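Local coordinates for protein aminoglycoside 6-adenylyltransferase (Bacillus subtilis, PDB 2PBE) that transfers a nucleotidyl group from ATP or GTP to the O-6 of streptomycin, and also adenylates streptidine, conferring bacterial resistance to streptomycin, at residues Asp61-Ile66 with Phe90-Leu95. Residues are numbered along the deposited sequence; the frame is centred on the assembly and turned at random.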
loop_
_atom_site.group_PDB
_atom_site.type_symbol
_atom_site.label_atom_id
_atom_site.label_comp_id
_atom_site.label_asym_id
_atom_site.label_seq_id
_atom_site.Cartn_x
_atom_site.Cartn_y
_atom_site.Cartn_z
ATOM N N ASP A 61 -16.019 25.136 -1.724
ATOM C CA ASP A 61 -15.887 24.025 -0.789
ATOM C C ASP A 61 -16.735 22.779 -1.016
ATOM O O ASP A 61 -16.876 21.968 -0.105
ATOM C CB ASP A 61 -16.123 24.538 0.638
ATOM C CG ASP A 61 -15.218 25.708 1.000
ATOM O OD1 ASP A 61 -14.089 25.796 0.456
ATOM O OD2 ASP A 61 -15.634 26.536 1.842
ATOM N N GLN A 62 -17.284 22.616 -2.215
ATOM C CA GLN A 62 -18.126 21.461 -2.533
ATOM C C GLN A 62 -17.384 20.120 -2.518
ATOM O O GLN A 62 -17.886 19.129 -1.980
ATOM C CB GLN A 62 -18.784 21.652 -3.907
ATOM C CG GLN A 62 -20.121 22.386 -3.898
ATOM C CD GLN A 62 -21.174 21.666 -3.071
ATOM O OE1 GLN A 62 -21.510 20.507 -3.333
ATOM N NE2 GLN A 62 -21.711 22.358 -2.069
ATOM N N TRP A 63 -16.188 20.090 -3.101
ATOM C CA TRP A 63 -15.405 18.861 -3.157
ATOM C C TRP A 63 -15.145 18.252 -1.765
ATOM O O TRP A 63 -14.814 17.066 -1.647
ATOM C CB TRP A 63 -14.081 19.119 -3.864
ATOM C CG TRP A 63 -13.256 20.108 -3.161
ATOM C CD1 TRP A 63 -13.359 21.474 -3.247
ATOM C CD2 TRP A 63 -12.223 19.831 -2.224
ATOM N NE1 TRP A 63 -12.440 22.066 -2.408
ATOM C CE2 TRP A 63 -11.724 21.087 -1.766
ATOM C CE3 TRP A 63 -11.658 18.640 -1.719
ATOM C CZ2 TRP A 63 -10.673 21.189 -0.815
ATOM C CZ3 TRP A 63 -10.608 18.734 -0.772
ATOM C CH2 TRP A 63 -10.130 20.011 -0.330
ATOM N N LEU A 64 -15.287 19.073 -0.727
ATOM C CA LEU A 64 -15.068 18.644 0.650
ATOM C C LEU A 64 -16.195 17.782 1.199
ATOM O O LEU A 64 -16.007 17.033 2.144
ATOM C CB LEU A 64 -14.895 19.869 1.544
ATOM C CG LEU A 64 -13.572 20.637 1.483
ATOM C CD1 LEU A 64 -13.747 22.009 2.086
ATOM C CD2 LEU A 64 -12.505 19.873 2.217
ATOM N N GLU A 65 -17.365 17.902 0.593
ATOM C CA GLU A 65 -18.558 17.174 1.013
ATOM C C GLU A 65 -18.337 15.675 0.970
ATOM O O GLU A 65 -19.038 14.916 1.659
ATOM C CB GLU A 65 -19.736 17.561 0.101
ATOM C CG GLU A 65 -21.081 17.708 0.801
ATOM C CD GLU A 65 -21.091 18.826 1.834
ATOM O OE1 GLU A 65 -20.992 18.522 3.048
ATOM O OE2 GLU A 65 -21.194 20.005 1.428
ATOM N N ILE A 66 -17.350 15.256 0.182
ATOM C CA ILE A 66 -17.034 13.843 0.025
ATOM C C ILE A 66 -16.538 13.189 1.313
ATOM O O ILE A 66 -16.702 11.981 1.514
ATOM C CB ILE A 66 -15.983 13.634 -1.088
ATOM C CG1 ILE A 66 -15.912 12.147 -1.458
ATOM C CG2 ILE A 66 -14.619 14.168 -0.626
ATOM C CD1 ILE A 66 -15.005 11.836 -2.622
ATOM N N PHE A 90 -2.585 26.155 2.038
ATOM C CA PHE A 90 -3.978 26.434 2.294
ATOM C C PHE A 90 -4.438 25.165 2.984
ATOM O O PHE A 90 -4.270 24.063 2.459
ATOM C CB PHE A 90 -4.752 26.637 0.994
ATOM C CG PHE A 90 -6.020 27.416 1.178
ATOM C CD1 PHE A 90 -5.982 28.809 1.378
ATOM C CD2 PHE A 90 -7.262 26.759 1.196
ATOM C CE1 PHE A 90 -7.175 29.547 1.593
ATOM C CE2 PHE A 90 -8.473 27.483 1.413
ATOM C CZ PHE A 90 -8.425 28.886 1.613
ATOM N N SER A 91 -4.997 25.311 4.173
ATOM C CA SER A 91 -5.440 24.145 4.897
ATOM C C SER A 91 -6.880 24.258 5.351
ATOM O O SER A 91 -7.517 25.290 5.189
ATOM C CB SER A 91 -4.533 23.935 6.088
ATOM O OG SER A 91 -4.505 25.104 6.870
ATOM N N TYR A 92 -7.378 23.175 5.929
ATOM C CA TYR A 92 -8.737 23.101 6.420
ATOM C C TYR A 92 -8.692 22.347 7.731
ATOM O O TYR A 92 -7.943 21.383 7.856
ATOM C CB TYR A 92 -9.603 22.312 5.446
ATOM C CG TYR A 92 -9.609 22.839 4.028
ATOM C CD1 TYR A 92 -10.620 23.738 3.596
ATOM C CD2 TYR A 92 -8.608 22.447 3.095
ATOM C CE1 TYR A 92 -10.644 24.234 2.262
ATOM C CE2 TYR A 92 -8.606 22.944 1.751
ATOM C CZ TYR A 92 -9.635 23.838 1.346
ATOM O OH TYR A 92 -9.669 24.327 0.062
ATOM N N ILE A 93 -9.455 22.788 8.724
ATOM C CA ILE A 93 -9.493 22.046 9.974
ATOM C C ILE A 93 -10.961 21.687 10.045
ATOM O O ILE A 93 -11.816 22.580 10.087
ATOM C CB ILE A 93 -9.085 22.879 11.225
ATOM C CG1 ILE A 93 -7.573 23.106 11.246
ATOM C CG2 ILE A 93 -9.445 22.124 12.504
ATOM C CD1 ILE A 93 -7.064 24.020 10.189
ATOM N N ILE A 94 -11.260 20.393 10.012
ATOM C CA ILE A 94 -12.637 19.938 10.045
ATOM C C ILE A 94 -12.947 19.103 11.277
ATOM O O ILE A 94 -12.138 18.263 11.699
ATOM C CB ILE A 94 -12.965 19.090 8.784
ATOM C CG1 ILE A 94 -12.610 19.872 7.526
ATOM C CG2 ILE A 94 -14.459 18.749 8.738
ATOM C CD1 ILE A 94 -12.653 19.032 6.256
ATOM N N LEU A 95 -14.124 19.346 11.840
ATOM C CA LEU A 95 -14.588 18.576 12.973
ATOM C C LEU A 95 -15.775 17.810 12.419
ATOM O O LEU A 95 -16.839 18.381 12.190
ATOM C CB LEU A 95 -15.025 19.480 14.129
ATOM C CG LEU A 95 -15.494 18.652 15.338
ATOM C CD1 LEU A 95 -14.348 17.849 15.896
ATOM C CD2 LEU A 95 -16.097 19.541 16.398
HETATM O O HOH W 1 -11.944 25.252 -0.989
#
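The hydroxyl of Y92 and the carboxylate of D61 meet through a water rather than directly, a clear case of how a buried tyrosine can be tied by its one polar atom while its ring packs against carbon. The water lies 2.6 Å from D61 OD1, to which it probably donates, and 2.7 Å from Y92 OH. The other carboxylate oxygen, OD2, is taken by a salt bridge to K75, in the loop after strand 70-74, so the side chain of D61 is held at both oxygens; its plane is nearly perpendicular to the tyrosine ring, with OD1 near that ring's edge.

The same hydroxyl also lies at the edge of the W63 indole, 3.4 Å from W63 CZ2. Here the benzene part of the indole directs its edge at the Y92 face in an offset edge-to-face pair, centroids 5.5 Å apart and planes at 80°. W63 CG sits between its backbone N and carbonyl carbon (chi1 61°), which brings one face of the indole against L64 CG, near the rim, and turns its benzene edge to the tyrosine. F57, in the preceding helix, forms another edge-to-face pair with W63.

L64 supplies the aliphatic share with a forked tip. Its CD1 approaches Y92 CE1 obliquely, 3.8 Å away, while CD2 reaches I94 CD1 at 4.1 Å, two residues further along the strand. M73 of strand 70-74 touches both D61 and L64.

The loop joining helix 54-58 to strand 70-74 is thus laid over one side of strand 90-96 within the mixed sheet of this nucleotidyltransferase. No direct hydrogen bond crosses between 61-66 and 90-95: apolar and aromatic contacts hold the two together, and the water gives the buried Y92 hydroxyl a polar partner, while K75 probably favours a charged carboxylate on D61.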